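Local coordinates for methanol--corrinoid protein co-methyltransferase (Methanosarcina barkeri, PDB 2I2X), which transfers the methyl group of methanol to the cob(I)amide bound to its partner MtaC, a zinc-dependent step of methanogenesis, at residues S92-K106 with V145-D159. Numbering follows the deposited sequence.
Sequences SNNPSWGAEVAHAQK and VFLEAFEQCAENGAD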
loop_
_atom_site.group_PDB
_atom_site.type_symbol
_atom_site.label_atom_id
_atom_site.label_comp_id
_atom_site.label_asym_id
_atom_site.label_seq_id
_atom_site.Cartn_x
_atom_site.Cartn_y
_atom_site.Cartn_z
ATOM N N SER A 92 0.145 -23.857 13.250
ATOM C CA SER A 92 -0.345 -25.082 12.667
ATOM C C SER A 92 0.262 -26.282 13.373
ATOM O O SER A 92 -0.431 -27.263 13.606
ATOM C CB SER A 92 -0.018 -25.130 11.174
ATOM O OG SER A 92 -0.780 -24.190 10.470
ATOM N N ASN A 93 1.555 -26.181 13.703
ATOM C CA ASN A 93 2.286 -27.206 14.453
ATOM C C ASN A 93 1.771 -27.400 15.867
ATOM O O ASN A 93 1.860 -28.492 16.411
ATOM C CB ASN A 93 3.786 -26.925 14.451
ATOM C CG ASN A 93 4.433 -27.229 13.100
ATOM O OD1 ASN A 93 4.319 -28.340 12.576
ATOM N ND2 ASN A 93 5.092 -26.231 12.519
ATOM N N ASN A 94 1.202 -26.341 16.437
ATOM C CA ASN A 94 0.479 -26.405 17.706
ATOM C C ASN A 94 -0.957 -26.015 17.436
ATOM O O ASN A 94 -1.311 -24.830 17.527
ATOM C CB ASN A 94 1.090 -25.455 18.735
ATOM C CG ASN A 94 2.602 -25.589 18.819
ATOM O OD1 ASN A 94 3.123 -26.541 19.418
ATOM N ND2 ASN A 94 3.323 -24.645 18.202
ATOM N N PRO A 95 -1.795 -27.000 17.086
ATOM C CA PRO A 95 -3.182 -26.673 16.704
ATOM C C PRO A 95 -3.912 -25.635 17.590
ATOM O O PRO A 95 -4.648 -24.796 17.067
ATOM C CB PRO A 95 -3.888 -28.034 16.735
ATOM C CG PRO A 95 -2.790 -29.004 16.404
ATOM C CD PRO A 95 -1.521 -28.446 17.004
ATOM N N SER A 96 -3.711 -25.677 18.899
ATOM C CA SER A 96 -4.469 -24.809 19.804
ATOM C C SER A 96 -4.064 -23.317 19.631
ATOM O O SER A 96 -4.841 -22.424 19.911
ATOM C CB SER A 96 -4.333 -25.279 21.258
ATOM O OG SER A 96 -2.994 -25.088 21.732
ATOM N N TRP A 97 -2.852 -23.071 19.147
ATOM C CA TRP A 97 -2.423 -21.711 18.804
ATOM C C TRP A 97 -3.310 -21.087 17.720
ATOM O O TRP A 97 -3.902 -20.021 17.914
ATOM C CB TRP A 97 -0.968 -21.704 18.354
ATOM C CG TRP A 97 0.041 -21.827 19.476
ATOM C CD1 TRP A 97 0.004 -22.693 20.543
ATOM C CD2 TRP A 97 1.252 -21.077 19.612
ATOM N NE1 TRP A 97 1.097 -22.503 21.339
ATOM C CE2 TRP A 97 1.883 -21.519 20.793
ATOM C CE3 TRP A 97 1.852 -20.050 18.864
ATOM C CZ2 TRP A 97 3.097 -20.976 21.244
ATOM C CZ3 TRP A 97 3.069 -19.518 19.312
ATOM C CH2 TRP A 97 3.669 -19.978 20.497
ATOM N N GLY A 98 -3.414 -21.752 16.587
ATOM C CA GLY A 98 -4.322 -21.315 15.552
ATOM C C GLY A 98 -5.748 -21.199 16.053
ATOM O O GLY A 98 -6.442 -20.243 15.714
ATOM N N ALA A 99 -6.193 -22.155 16.869
ATOM C CA ALA A 99 -7.559 -22.098 17.408
ATOM C C ALA A 99 -7.790 -20.813 18.214
ATOM O O ALA A 99 -8.839 -20.188 18.126
ATOM C CB ALA A 99 -7.836 -23.306 18.271
ATOM N N GLU A 100 -6.796 -20.430 18.996
ATOM C CA GLU A 100 -6.969 -19.343 19.915
ATOM C C GLU A 100 -6.858 -18.000 19.212
ATOM O O GLU A 100 -7.553 -17.055 19.577
ATOM C CB GLU A 100 -5.989 -19.451 21.078
ATOM C CG GLU A 100 -6.427 -20.452 22.118
ATOM C CD GLU A 100 -5.417 -20.594 23.245
ATOM O OE1 GLU A 100 -5.064 -19.568 23.896
ATOM O OE2 GLU A 100 -4.982 -21.744 23.484
ATOM N N VAL A 101 -6.013 -17.920 18.195
ATOM C CA VAL A 101 -6.055 -16.759 17.325
ATOM C C VAL A 101 -7.442 -16.657 16.667
ATOM O O VAL A 101 -8.053 -15.588 16.641
ATOM C CB VAL A 101 -4.935 -16.780 16.270
ATOM C CG1 VAL A 101 -5.123 -15.643 15.259
ATOM C CG2 VAL A 101 -3.559 -16.712 16.940
ATOM N N ALA A 102 -7.951 -17.783 16.183
ATOM C CA ALA A 102 -9.260 -17.801 15.534
ATOM C C ALA A 102 -10.287 -17.245 16.489
ATOM O O ALA A 102 -11.146 -16.457 16.104
ATOM C CB ALA A 102 -9.648 -19.224 15.109
ATOM N N HIS A 103 -10.184 -17.645 17.750
ATOM C CA HIS A 103 -11.194 -17.269 18.724
ATOM C C HIS A 103 -11.105 -15.780 19.062
ATOM O O HIS A 103 -12.116 -15.094 19.175
ATOM C CB HIS A 103 -11.108 -18.150 19.983
ATOM C CG HIS A 103 -12.277 -17.985 20.897
ATOM N ND1 HIS A 103 -12.304 -17.041 21.905
ATOM C CD2 HIS A 103 -13.481 -18.612 20.930
ATOM C CE1 HIS A 103 -13.468 -17.112 22.532
ATOM N NE2 HIS A 103 -14.202 -18.051 21.954
ATOM N N ALA A 104 -9.888 -15.289 19.211
ATOM C CA ALA A 104 -9.697 -13.909 19.557
ATOM C C ALA A 104 -10.177 -13.002 18.429
ATOM O O ALA A 104 -10.791 -11.964 18.706
ATOM C CB ALA A 104 -8.251 -13.649 19.886
ATOM N N GLN A 105 -9.907 -13.392 17.173
ATOM C CA GLN A 105 -10.366 -12.637 15.980
ATOM C C GLN A 105 -11.895 -12.601 15.871
ATOM O O GLN A 105 -12.480 -11.520 15.734
ATOM C CB GLN A 105 -9.765 -13.206 14.698
ATOM C CG GLN A 105 -8.258 -13.076 14.587
ATOM C CD GLN A 105 -7.754 -13.308 13.167
ATOM O OE1 GLN A 105 -7.624 -12.360 12.379
ATOM N NE2 GLN A 105 -7.440 -14.552 12.839
ATOM N N LYS A 106 -12.542 -13.769 15.962
ATOM C CA LYS A 106 -14.010 -13.850 15.841
ATOM C C LYS A 106 -14.751 -13.042 16.908
ATOM O O LYS A 106 -15.827 -12.472 16.631
ATOM C CB LYS A 106 -14.519 -15.303 15.853
ATOM C CG LYS A 106 -15.942 -15.449 15.292
ATOM C CD LYS A 106 -15.957 -14.841 13.859
ATOM C CE LYS A 106 -17.119 -15.278 13.055
ATOM N NZ LYS A 106 -16.996 -16.717 12.617
ATOM N N VAL A 145 -1.675 -34.120 12.945
ATOM C CA VAL A 145 -1.539 -32.782 13.502
ATOM C C VAL A 145 -2.159 -31.780 12.505
ATOM O O VAL A 145 -2.951 -30.926 12.880
ATOM C CB VAL A 145 -0.062 -32.450 13.822
ATOM C CG1 VAL A 145 0.082 -31.045 14.410
ATOM C CG2 VAL A 145 0.514 -33.467 14.803
ATOM N N PHE A 146 -1.812 -31.959 11.229
ATOM C CA PHE A 146 -2.331 -31.196 10.114
ATOM C C PHE A 146 -3.857 -31.082 10.199
ATOM O O PHE A 146 -4.413 -29.976 10.193
ATOM C CB PHE A 146 -1.883 -31.884 8.826
ATOM C CG PHE A 146 -2.283 -31.179 7.559
ATOM C CD1 PHE A 146 -1.976 -29.838 7.354
ATOM C CD2 PHE A 146 -2.933 -31.879 6.550
ATOM C CE1 PHE A 146 -2.321 -29.209 6.169
ATOM C CE2 PHE A 146 -3.277 -31.254 5.358
ATOM C CZ PHE A 146 -2.974 -29.915 5.169
ATOM N N LEU A 147 -4.519 -32.230 10.303
ATOM C CA LEU A 147 -5.982 -32.296 10.451
ATOM C C LEU A 147 -6.502 -31.608 11.706
ATOM O O LEU A 147 -7.548 -30.950 11.655
ATOM C CB LEU A 147 -6.473 -33.749 10.434
ATOM C CG LEU A 147 -6.276 -34.564 9.153
ATOM C CD1 LEU A 147 -7.077 -35.887 9.248
ATOM C CD2 LEU A 147 -6.630 -33.775 7.861
ATOM N N GLU A 148 -5.794 -31.786 12.826
ATOM C CA GLU A 148 -6.163 -31.165 14.094
ATOM C C GLU A 148 -6.160 -29.648 13.950
ATOM O O GLU A 148 -6.970 -28.962 14.574
ATOM C CB GLU A 148 -5.172 -31.524 15.198
ATOM C CG GLU A 148 -5.286 -32.901 15.780
ATOM C CD GLU A 148 -4.211 -33.190 16.844
ATOM O OE1 GLU A 148 -4.002 -32.335 17.744
ATOM O OE2 GLU A 148 -3.593 -34.283 16.781
ATOM N N ALA A 149 -5.241 -29.120 13.147
ATOM C CA ALA A 149 -5.222 -27.689 12.928
ATOM C C ALA A 149 -6.532 -27.225 12.260
ATOM O O ALA A 149 -7.153 -26.249 12.717
ATOM C CB ALA A 149 -3.992 -27.253 12.145
ATOM N N PHE A 150 -6.962 -27.939 11.220
ATOM C CA PHE A 150 -8.190 -27.571 10.536
ATOM C C PHE A 150 -9.340 -27.673 11.511
ATOM O O PHE A 150 -10.145 -26.767 11.605
ATOM C CB PHE A 150 -8.490 -28.452 9.314
ATOM C CG PHE A 150 -7.643 -28.161 8.116
ATOM C CD1 PHE A 150 -7.971 -27.114 7.241
ATOM C CD2 PHE A 150 -6.532 -28.963 7.825
ATOM C CE1 PHE A 150 -7.193 -26.842 6.118
ATOM C CE2 PHE A 150 -5.731 -28.695 6.689
ATOM C CZ PHE A 150 -6.067 -27.620 5.842
ATOM N N GLU A 151 -9.440 -28.757 12.257
ATOM C CA GLU A 151 -10.659 -28.868 13.035
ATOM C C GLU A 151 -10.721 -27.979 14.288
ATOM O O GLU A 151 -11.792 -27.525 14.681
ATOM C CB GLU A 151 -11.060 -30.321 13.258
ATOM C CG GLU A 151 -10.968 -30.857 14.624
ATOM C CD GLU A 151 -11.439 -32.322 14.644
ATOM O OE1 GLU A 151 -12.674 -32.565 14.746
ATOM O OE2 GLU A 151 -10.563 -33.215 14.537
ATOM N N GLN A 152 -9.561 -27.704 14.878
ATOM C CA GLN A 152 -9.497 -26.843 16.037
ATOM C C GLN A 152 -9.851 -25.410 15.666
ATOM O O GLN A 152 -10.609 -24.764 16.397
ATOM C CB GLN A 152 -8.129 -26.909 16.698
ATOM C CG GLN A 152 -7.869 -28.205 17.441
ATOM C CD GLN A 152 -8.760 -28.335 18.635
ATOM O OE1 GLN A 152 -8.833 -27.417 19.469
ATOM N NE2 GLN A 152 -9.472 -29.472 18.732
ATOM N N CYS A 153 -9.326 -24.930 14.532
ATOM C CA CYS A 153 -9.639 -23.585 14.043
ATOM C C CYS A 153 -11.092 -23.496 13.661
ATOM O O CYS A 153 -11.745 -22.460 13.868
ATOM C CB CYS A 153 -8.791 -23.228 12.840
ATOM S SG CYS A 153 -7.082 -22.977 13.290
ATOM N N ALA A 154 -11.615 -24.599 13.127
ATOM C CA ALA A 154 -13.004 -24.636 12.685
ATOM C C ALA A 154 -13.945 -24.651 13.868
ATOM O O ALA A 154 -15.083 -24.258 13.756
ATOM C CB ALA A 154 -13.241 -25.829 11.815
ATOM N N GLU A 155 -13.460 -25.108 15.009
ATOM C CA GLU A 155 -14.289 -25.199 16.193
ATOM C C GLU A 155 -14.239 -23.923 16.994
ATOM O O GLU A 155 -15.013 -23.759 17.931
ATOM C CB GLU A 155 -13.868 -26.392 17.057
ATOM C CG GLU A 155 -14.659 -27.645 16.698
ATOM C CD GLU A 155 -14.072 -28.959 17.245
ATOM O OE1 GLU A 155 -13.172 -28.963 18.129
ATOM O OE2 GLU A 155 -14.536 -30.010 16.770
ATOM N N ASN A 156 -13.351 -23.008 16.607
ATOM C CA ASN A 156 -13.046 -21.839 17.411
ATOM C C ASN A 156 -13.155 -20.505 16.698
ATOM O O ASN A 156 -12.558 -19.527 17.129
ATOM C CB ASN A 156 -11.661 -22.012 18.019
ATOM C CG ASN A 156 -11.664 -22.992 19.186
ATOM O OD1 ASN A 156 -11.307 -24.167 19.040
ATOM N ND2 ASN A 156 -12.092 -22.514 20.349
ATOM N N GLY A 157 -13.907 -20.462 15.605
ATOM C CA GLY A 157 -14.208 -19.194 14.946
ATOM C C GLY A 157 -13.897 -19.056 13.455
ATOM O O GLY A 157 -14.424 -18.136 12.805
ATOM N N ALA A 158 -13.056 -19.949 12.910
ATOM C CA ALA A 158 -12.807 -19.929 11.472
ATOM C C ALA A 158 -14.041 -20.374 10.700
ATOM O O ALA A 158 -14.671 -21.370 11.040
ATOM C CB ALA A 158 -11.577 -20.735 11.091
ATOM N N ASP A 159 -14.392 -19.583 9.683
ATOM C CA ASP A 159 -15.567 -19.799 8.851
ATOM C C ASP A 159 -15.188 -20.543 7.567
ATOM O O ASP A 159 -15.928 -21.410 7.093
ATOM C CB ASP A 159 -16.186 -18.446 8.492
ATOM C CG ASP A 159 -16.721 -17.693 9.705
ATOM O OD1 ASP A 159 -16.260 -16.562 9.960
ATOM O OD2 ASP A 159 -17.613 -18.211 10.410
#
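Lys106 reaches from helix 95-116 to the loop that follows helix 143-155 and grips it with three bonds. Its NZ forms a salt bridge with Asp159, 2.7 Å to OD2 and 2.8 Å to OD1. Both oxygens are met on their syn sides, with the ammonium 23° out of the carboxylate plane. The same NZ donates to Gly157 O at 2.9 Å. The Lys106 chain leaves with CG opposite the backbone N (chi1 -162°), then bends at chi2 and chi4 so that its methylenes run along Gly157. Replacing Lys106 by alanine would probably leave the Asp159 carboxylate without its charged mate and Gly157 O without this donor.

At the other end, the Pro95 ring is a knob among Val145, Glu148, Ala149 and Gln152; its CG lies 3.7 Å from Glu148 CB. Between these ends small residues bring the helices close. The axes of segments 95-106 and 145-155 approach to 7.8 Å and run nearly parallel, 23° apart. Ala99 CB packs on Gln152 O at 3.7 Å, and Cys153 SG lies 3.5 Å from Gly98 C.

Asp159, just before strand 160-163, also accepts from Leu122 N of strand 119-126 through OD1. His124 of that strand lies against Ala102 and Cys153. These are neighbouring outer helices of the TIM barrel, packed over its parallel strands. They meet by close van der Waals packing of small side chains and backbone, and the charge pair closes one end, tying helix 95-116 to the loop entering strand 160-163.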